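Alanine racemase (Acinetobacter baumannii, PDB 4QHR) belongs to the alanine racemase family, pairing an N-terminal TIM-barrel domain with a C-terminal domain built largely of beta strands, and carries covalently bound pyridoxal phosphate. Local coordinates at residues L46-L60 / L69-F82. Residues are numbered along the deposited sequence; the frame is centred on the assembly and turned at random.
Sequences LAALNASDAFGVACL and LGFEQPVTLIEGVF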
ATOM      1  N   LEU A  46      -5.114 -12.427  16.194  1.00 12.85           N
ATOM      2  CA  LEU A  46      -4.499 -12.923  17.436  1.00 12.53           C
ATOM      3  C   LEU A  46      -5.386 -14.006  18.071  1.00 12.23           C
ATOM      4  O   LEU A  46      -4.870 -15.050  18.490  1.00 12.53           O
ATOM      5  CB  LEU A  46      -4.239 -11.806  18.425  1.00 12.72           C
ATOM      6  CG  LEU A  46      -3.260 -10.706  18.021  1.00 12.91           C
ATOM      7  CD1 LEU A  46      -3.161  -9.620  19.093  1.00 13.25           C
ATOM      8  CD2 LEU A  46      -1.885 -11.286  17.737  1.00 13.00           C
ATOM      9  N   ALA A  47      -6.704 -13.774  18.138  1.00 12.07           N
ATOM     10  CA  ALA A  47      -7.614 -14.776  18.746  1.00 12.18           C
ATOM     11  C   ALA A  47      -7.524 -16.066  17.977  1.00 11.59           C
ATOM     12  O   ALA A  47      -7.371 -17.124  18.562  1.00 11.78           O
ATOM     13  CB  ALA A  47      -9.052 -14.270  18.790  1.00 12.48           C
ATOM     14  N   ALA A  48      -7.580 -15.985  16.645  1.00 11.29           N
ATOM     15  CA  ALA A  48      -7.464 -17.205  15.811  1.00 11.50           C
ATOM     16  C   ALA A  48      -6.135 -17.922  15.999  1.00 11.41           C
ATOM     17  O   ALA A  48      -6.043 -19.138  15.765  1.00 12.69           O
ATOM     18  CB  ALA A  48      -7.635 -16.885  14.352  1.00 11.39           C
ATOM     19  N   LEU A  49      -5.112 -17.171  16.352  1.00 10.74           N
ATOM     20  CA  LEU A  49      -3.760 -17.727  16.548  1.00 11.32           C
ATOM     21  C   LEU A  49      -3.400 -17.904  18.070  1.00 11.93           C
ATOM     22  O   LEU A  49      -2.239 -18.083  18.424  1.00 11.13           O
ATOM     23  CB  LEU A  49      -2.726 -16.829  15.855  1.00 11.04           C
ATOM     24  CG  LEU A  49      -2.867 -16.660  14.337  1.00 11.03           C
ATOM     25  CD1 LEU A  49      -1.929 -15.565  13.843  1.00 10.86           C
ATOM     26  CD2 LEU A  49      -2.555 -17.985  13.647  1.00 11.14           C
ATOM     27  N   ASN A  50      -4.403 -17.890  18.938  1.00 13.23           N
ATOM     28  CA  ASN A  50      -4.148 -17.945  20.375  1.00 16.18           C
ATOM     29  C   ASN A  50      -3.455 -19.191  20.896  1.00 16.52           C
ATOM     30  O   ASN A  50      -2.878 -19.160  21.982  1.00 20.01           O
ATOM     31  CB  ASN A  50      -5.409 -17.629  21.190  1.00 17.76           C
ATOM     32  CG  ASN A  50      -6.441 -18.687  21.116  1.00 20.94           C
ATOM     33  OD1 ASN A  50      -6.158 -19.851  20.885  1.00 27.05           O
ATOM     34  ND2 ASN A  50      -7.681 -18.294  21.297  1.00 24.91           N
ATOM     35  N   ALA A  51      -3.495 -20.275  20.150  1.00 15.96           N
ATOM     36  CA  ALA A  51      -2.737 -21.464  20.519  1.00 16.36           C
ATOM     37  C   ALA A  51      -1.233 -21.326  20.314  1.00 15.42           C
ATOM     38  O   ALA A  51      -0.507 -22.221  20.675  1.00 17.57           O
ATOM     39  CB  ALA A  51      -3.212 -22.644  19.751  1.00 15.85           C
ATOM     40  N   SER A  52      -0.780 -20.244  19.699  1.00 13.19           N
ATOM     41  CA  SER A  52       0.615 -19.967  19.589  1.00 11.79           C
ATOM     42  C   SER A  52       1.265 -19.888  20.992  1.00 10.90           C
ATOM     43  O   SER A  52       0.659 -19.392  21.945  1.00 10.20           O
ATOM     44  CB  SER A  52       0.802 -18.604  18.871  1.00 11.52           C
ATOM     45  OG  SER A  52       0.125 -18.542  17.618  1.00 11.56           O
ATOM     46  N   ASP A  53       2.489 -20.376  21.085  1.00  9.65           N
ATOM     47  CA  ASP A  53       3.292 -20.292  22.274  1.00  9.51           C
ATOM     48  C   ASP A  53       3.831 -18.882  22.491  1.00  8.88           C
ATOM     49  O   ASP A  53       4.042 -18.432  23.656  1.00  9.26           O
ATOM     50  CB  ASP A  53       4.478 -21.221  22.131  1.00  9.81           C
ATOM     51  CG  ASP A  53       4.070 -22.644  22.053  1.00 10.43           C
ATOM     52  OD1 ASP A  53       3.733 -23.169  23.086  1.00  9.93           O
ATOM     53  OD2 ASP A  53       4.141 -23.264  20.973  1.00 10.89           O
ATOM     54  N   ALA A  54       4.092 -18.204  21.386  1.00  8.13           N
ATOM     55  CA  ALA A  54       4.574 -16.794  21.383  1.00  7.85           C
ATOM     56  C   ALA A  54       4.117 -16.053  20.109  1.00  7.71           C
ATOM     57  O   ALA A  54       3.758 -16.669  19.131  1.00  7.58           O
ATOM     58  CB  ALA A  54       6.094 -16.722  21.484  1.00  7.95           C
ATOM     59  N   PHE A  55       4.111 -14.729  20.171  1.00  7.95           N
ATOM     60  CA  PHE A  55       3.909 -13.869  19.023  1.00  8.29           C
ATOM     61  C   PHE A  55       5.203 -13.124  18.751  1.00  7.86           C
ATOM     62  O   PHE A  55       5.835 -12.549  19.669  1.00  8.24           O
ATOM     63  CB  PHE A  55       2.790 -12.857  19.256  1.00  8.57           C
ATOM     64  CG  PHE A  55       1.438 -13.466  19.398  1.00  8.97           C
ATOM     65  CD1 PHE A  55       0.895 -14.251  18.379  1.00  9.48           C
ATOM     66  CD2 PHE A  55       0.674 -13.258  20.555  1.00  9.46           C
ATOM     67  CE1 PHE A  55      -0.383 -14.830  18.502  1.00  9.46           C
ATOM     68  CE2 PHE A  55      -0.619 -13.814  20.659  1.00  9.63           C
ATOM     69  CZ  PHE A  55      -1.141 -14.605  19.643  1.00  9.48           C
ATOM     70  N   GLY A  56       5.628 -13.120  17.503  1.00  7.28           N
ATOM     71  CA  GLY A  56       6.807 -12.329  17.074  1.00  7.02           C
ATOM     72  C   GLY A  56       6.446 -11.030  16.368  1.00  6.82           C
ATOM     73  O   GLY A  56       5.600 -11.034  15.448  1.00  6.72           O
ATOM     74  N   VAL A  57       7.095  -9.927  16.751  1.00  6.72           N
ATOM     75  CA  VAL A  57       6.787  -8.588  16.209  1.00  6.90           C
ATOM     76  C   VAL A  57       8.097  -7.883  15.812  1.00  7.25           C
ATOM     77  O   VAL A  57       9.192  -8.265  16.289  1.00  7.31           O
ATOM     78  CB  VAL A  57       6.046  -7.694  17.208  1.00  6.89           C
ATOM     79  CG1 VAL A  57       4.707  -8.294  17.574  1.00  7.07           C
ATOM     80  CG2 VAL A  57       6.832  -7.473  18.514  1.00  7.00           C
ATOM     81  N   ALA A  58       7.979  -6.848  14.988  1.00  7.42           N
ATOM     82  CA  ALA A  58       9.147  -6.093  14.518  1.00  7.48           C
ATOM     83  C   ALA A  58       9.610  -5.028  15.523  1.00  7.54           C
ATOM     84  O   ALA A  58      10.768  -4.613  15.501  1.00  7.44           O
ATOM     85  CB  ALA A  58       8.860  -5.476  13.185  1.00  7.51           C
ATOM     86  N   CYS A  59       8.725  -4.575  16.409  1.00  7.50           N
ATOM     87  CA  CYS A  59       9.105  -3.498  17.316  1.00  7.80           C
ATOM     88  C   CYS A  59       8.233  -3.458  18.554  1.00  8.11           C
ATOM     89  O   CYS A  59       7.154  -4.087  18.631  1.00  7.77           O
ATOM     90  CB  CYS A  59       9.109  -2.125  16.608  1.00  8.03           C
ATOM     91  SG  CYS A  59       7.506  -1.677  15.877  1.00  8.99           S
ATOM     92  N   LEU A  60       8.690  -2.670  19.524  1.00  8.86           N
ATOM     93  CA  LEU A  60       7.964  -2.556  20.793  1.00  9.27           C
ATOM     94  C   LEU A  60       6.510  -2.155  20.593  1.00  9.42           C
ATOM     95  O   LEU A  60       5.612  -2.656  21.285  1.00  9.38           O
ATOM     96  CB  LEU A  60       8.629  -1.482  21.654  1.00  9.56           C
ATOM     97  CG  LEU A  60       8.077  -1.182  23.042  1.00 10.24           C
ATOM     98  CD1 LEU A  60       8.335  -2.391  23.935  1.00 10.44           C
ATOM     99  CD2 LEU A  60       8.763   0.067  23.587  1.00 10.42           C
ATOM    100  N   LEU A  69      -4.654  -5.129  23.382  1.00 15.40           N
ATOM    101  CA  LEU A  69      -5.796  -5.928  22.931  1.00 15.25           C
ATOM    102  C   LEU A  69      -6.181  -7.044  23.884  1.00 15.50           C
ATOM    103  O   LEU A  69      -7.138  -7.798  23.609  1.00 15.77           O
ATOM    104  CB  LEU A  69      -5.562  -6.470  21.486  1.00 15.10           C
ATOM    105  CG  LEU A  69      -5.573  -5.419  20.383  1.00 14.66           C
ATOM    106  CD1 LEU A  69      -5.041  -5.958  19.044  1.00 14.26           C
ATOM    107  CD2 LEU A  69      -7.001  -4.934  20.173  1.00 15.11           C
ATOM    108  N   GLY A  70      -5.453  -7.161  25.009  1.00 15.02           N
ATOM    109  CA  GLY A  70      -5.747  -8.150  26.035  1.00 15.35           C
ATOM    110  C   GLY A  70      -4.997  -9.438  26.011  1.00 14.55           C
ATOM    111  O   GLY A  70      -5.218 -10.299  26.845  1.00 13.93           O
ATOM    112  N   PHE A  71      -4.056  -9.584  25.062  1.00 13.74           N
ATOM    113  CA  PHE A  71      -3.384 -10.855  24.900  1.00 12.91           C
ATOM    114  C   PHE A  71      -2.186 -10.888  25.811  1.00 13.54           C
ATOM    115  O   PHE A  71      -1.420  -9.860  25.895  1.00 13.20           O
ATOM    116  CB  PHE A  71      -3.023 -11.058  23.410  1.00 12.77           C
ATOM    117  CG  PHE A  71      -4.224 -11.268  22.561  1.00 11.56           C
ATOM    118  CD1 PHE A  71      -4.923 -10.220  22.099  1.00 11.61           C
ATOM    119  CD2 PHE A  71      -4.688 -12.537  22.313  1.00 11.36           C
ATOM    120  CE1 PHE A  71      -6.098 -10.424  21.373  1.00 11.67           C
ATOM    121  CE2 PHE A  71      -5.836 -12.749  21.569  1.00 11.39           C
ATOM    122  CZ  PHE A  71      -6.529 -11.705  21.096  1.00 11.09           C
ATOM    123  N   GLU A  72      -2.024 -12.027  26.493  1.00 13.83           N
ATOM    124  CA  GLU A  72      -1.002 -12.236  27.523  1.00 15.08           C
ATOM    125  C   GLU A  72       0.107 -13.171  27.079  1.00 13.82           C
ATOM    126  O   GLU A  72       1.038 -13.389  27.823  1.00 13.82           O
ATOM    127  CB  GLU A  72      -1.641 -12.687  28.836  1.00 17.92           C
ATOM    128  CG  GLU A  72      -2.647 -11.638  29.355  1.00 21.65           C
ATOM    129  CD  GLU A  72      -3.343 -12.042  30.659  1.00 26.32           C
ATOM    130  OE1 GLU A  72      -3.739 -13.227  30.839  1.00 29.47           O
ATOM    131  OE2 GLU A  72      -3.492 -11.161  31.530  1.00 31.42           O
ATOM    132  N   GLN A  73       0.072 -13.671  25.843  1.00 12.62           N
ATOM    133  CA  GLN A  73       1.138 -14.534  25.353  1.00 12.57           C
ATOM    134  C   GLN A  73       2.538 -13.901  25.403  1.00 11.42           C
ATOM    135  O   GLN A  73       2.700 -12.695  25.262  1.00 10.84           O
ATOM    136  CB  GLN A  73       0.882 -14.983  23.885  1.00 12.77           C
ATOM    137  CG  GLN A  73      -0.239 -15.999  23.705  1.00 13.06           C
ATOM    138  CD  GLN A  73      -1.625 -15.395  23.657  1.00 13.47           C
ATOM    139  OE1 GLN A  73      -1.852 -14.214  23.955  1.00 14.35           O
ATOM    140  NE2 GLN A  73      -2.582 -16.211  23.305  1.00 14.04           N
ATOM    141  N   PRO A  74       3.565 -14.729  25.588  1.00 10.95           N
ATOM    142  CA  PRO A  74       4.911 -14.249  25.365  1.00 10.32           C
ATOM    143  C   PRO A  74       5.022 -13.559  23.975  1.00  9.94           C
ATOM    144  O   PRO A  74       4.381 -13.995  23.030  1.00 10.33           O
ATOM    145  CB  PRO A  74       5.753 -15.519  25.405  1.00 10.69           C
ATOM    146  CG  PRO A  74       4.987 -16.464  26.322  1.00 10.64           C
ATOM    147  CD  PRO A  74       3.538 -16.135  26.033  1.00 10.75           C
ATOM    148  N   VAL A  75       5.787 -12.473  23.911  1.00  8.95           N
ATOM    149  CA  VAL A  75       5.993 -11.696  22.677  1.00  8.67           C
ATOM    150  C   VAL A  75       7.489 -11.603  22.520  1.00  8.52           C
ATOM    151  O   VAL A  75       8.167 -11.345  23.496  1.00  8.79           O
ATOM    152  CB  VAL A  75       5.369 -10.290  22.734  1.00  8.34           C
ATOM    153  CG1 VAL A  75       5.820  -9.445  21.541  1.00  8.38           C
ATOM    154  CG2 VAL A  75       3.869 -10.377  22.673  1.00  8.14           C
ATOM    155  N   THR A  76       7.996 -11.828  21.317  1.00  8.67           N
ATOM    156  CA  THR A  76       9.417 -11.662  21.027  1.00  8.58           C
ATOM    157  C   THR A  76       9.615 -10.441  20.130  1.00  8.19           C
ATOM    158  O   THR A  76       8.961 -10.331  19.071  1.00  8.05           O
ATOM    159  CB  THR A  76      10.002 -12.911  20.402  1.00  9.14           C
ATOM    160  OG1 THR A  76       9.911 -13.971  21.363  1.00  9.70           O
ATOM    161  CG2 THR A  76      11.465 -12.704  20.100  1.00  9.41           C
ATOM    162  N   LEU A  77      10.454  -9.499  20.570  1.00  7.62           N
ATOM    163  CA  LEU A  77      10.831  -8.358  19.726  1.00  7.48           C
ATOM    164  C   LEU A  77      11.957  -8.849  18.838  1.00  7.65           C
ATOM    165  O   LEU A  77      13.125  -8.966  19.269  1.00  6.89           O
ATOM    166  CB  LEU A  77      11.274  -7.133  20.529  1.00  7.53           C
ATOM    167  CG  LEU A  77      10.293  -6.741  21.663  1.00  7.43           C
ATOM    168  CD1 LEU A  77      10.822  -5.595  22.521  1.00  7.46           C
ATOM    169  CD2 LEU A  77       8.890  -6.439  21.117  1.00  7.47           C
ATOM    170  N   ILE A  78      11.625  -9.124  17.572  1.00  7.93           N
ATOM    171  CA  ILE A  78      12.570  -9.891  16.722  1.00  8.43           C
ATOM    172  C   ILE A  78      13.783  -9.099  16.240  1.00  8.23           C
ATOM    173  O   ILE A  78      14.688  -9.670  15.685  1.00  7.94           O
ATOM    174  CB  ILE A  78      11.791 -10.522  15.532  1.00  9.04           C
ATOM    175  CG1 ILE A  78      12.366 -11.867  15.051  1.00  9.63           C
ATOM    176  CG2 ILE A  78      11.696  -9.558  14.375  1.00  9.46           C
ATOM    177  CD1 ILE A  78      12.240 -13.004  16.055  1.00  9.94           C
ATOM    178  N   GLU A  79      13.788  -7.772  16.418  1.00  8.40           N
ATOM    179  CA  GLU A  79      14.929  -6.939  16.124  1.00  8.61           C
ATOM    180  C   GLU A  79      15.448  -6.318  17.381  1.00  8.27           C
ATOM    181  O   GLU A  79      16.309  -5.464  17.309  1.00  7.96           O
ATOM    182  CB  GLU A  79      14.524  -5.818  15.184  1.00  9.29           C
ATOM    183  CG  GLU A  79      13.953  -6.276  13.869  1.00 10.31           C
ATOM    184  CD  GLU A  79      13.697  -5.091  12.884  1.00 11.70           C
ATOM    185  OE1 GLU A  79      14.237  -3.959  13.080  1.00 12.19           O
ATOM    186  OE2 GLU A  79      12.945  -5.291  11.883  1.00 12.93           O
ATOM    187  N   GLY A  80      14.903  -6.735  18.533  1.00  8.00           N
ATOM    188  CA  GLY A  80      15.296  -6.148  19.826  1.00  7.93           C
ATOM    189  C   GLY A  80      14.839  -4.710  19.991  1.00  8.13           C
ATOM    190  O   GLY A  80      13.905  -4.271  19.317  1.00  7.95           O
ATOM    191  N   VAL A  81      15.500  -3.968  20.873  1.00  8.24           N
ATOM    192  CA  VAL A  81      15.114  -2.566  21.115  1.00  8.52           C
ATOM    193  C   VAL A  81      15.981  -1.629  20.274  1.00  8.92           C
ATOM    194  O   VAL A  81      17.168  -1.931  19.997  1.00  8.20           O
ATOM    195  CB  VAL A  81      15.130  -2.203  22.595  1.00  8.72           C
ATOM    196  CG1 VAL A  81      14.194  -3.152  23.354  1.00  8.94           C
ATOM    197  CG2 VAL A  81      16.524  -2.229  23.174  1.00  8.96           C
ATOM    198  N   PHE A  82      15.378  -0.493  19.921  1.00  9.01           N
ATOM    199  CA  PHE A  82      16.004   0.530  19.091  1.00  9.73           C
ATOM    200  C   PHE A  82      16.598   1.667  19.934  1.00 10.47           C
ATOM    201  O   PHE A  82      17.489   2.368  19.487  1.00 10.71           O
ATOM    202  CB  PHE A  82      14.979   1.052  18.032  1.00  9.65           C
ATOM    203  CG  PHE A  82      14.427  -0.040  17.169  1.00  9.24           C
ATOM    204  CD1 PHE A  82      13.329  -0.758  17.582  1.00  9.18           C
ATOM    205  CD2 PHE A  82      15.067  -0.412  15.962  1.00  9.34           C
ATOM    206  CE1 PHE A  82      12.842  -1.804  16.815  1.00  9.20           C
ATOM    207  CE2 PHE A  82      14.577  -1.429  15.178  1.00  9.23           C
ATOM    208  CZ  PHE A  82      13.460  -2.132  15.595  1.00  9.40           C
TER
HETATM  209  O   HOH W   1      12.054  -5.717  17.561  1.00  8.54           O
HETATM  210  O   HOH W   2      11.515  -2.562  19.798  1.00 13.09           O
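Leu46 lies over one face of the Phe71 ring, its CB 3.6 Å from the ring centroid, a CH-pi contact. With CG beside the backbone N (chi1 -63°), the same leucine divides its branches between two rings: CD1 continues across Phe71, while CD2 sits over the centre of the Phe55 ring. Gln73 crosses the Phe55 side chain at a slant. Its chain bends at chi2 (82°), bringing CD to 3.5 Å from Phe55 CE2, with the amide and ring planes well inclined. From there Gln73 NE2 donates to Asn50 O at 3.2 Å, meeting a lone pair in the carbonyl plane, and Gln73 OE1 lies at the edge of Phe71. The amide is thereby tied to the turn that precedes the strand.

Beyond this aromatic cluster the backbones pair as parallel strands. Four hydrogen bonds alternate between them, from Phe55 N to Pro74 O through to Ile78 N and Val57 O, the last at 2.9 Å and almost straight (173°). On the face shared by Phe55 and Val75, Val57 and Leu77 lie side by side, tightly packed at 3.5 Å between Val57 CG2 and Leu77 CD2. Past the strand ends, one water links Ala58 O, Glu79 N and Gly80 O; a second joins Leu60 N, at 2.8 Å from its oxygen, to Gly80 O.

The pair exemplifies the beta-alpha-beta unit of a TIM barrel: strand 54-57, helix 60-68 and strand 75-77, with Ile66 of the connecting helix touching Leu46, Val57 and Phe71. Strands 28-32 and 95-99 continue the parallel sheet on either side, and Asp303 and Arg2 of the second subunit pack against the loops beyond the strands' C-terminal ends.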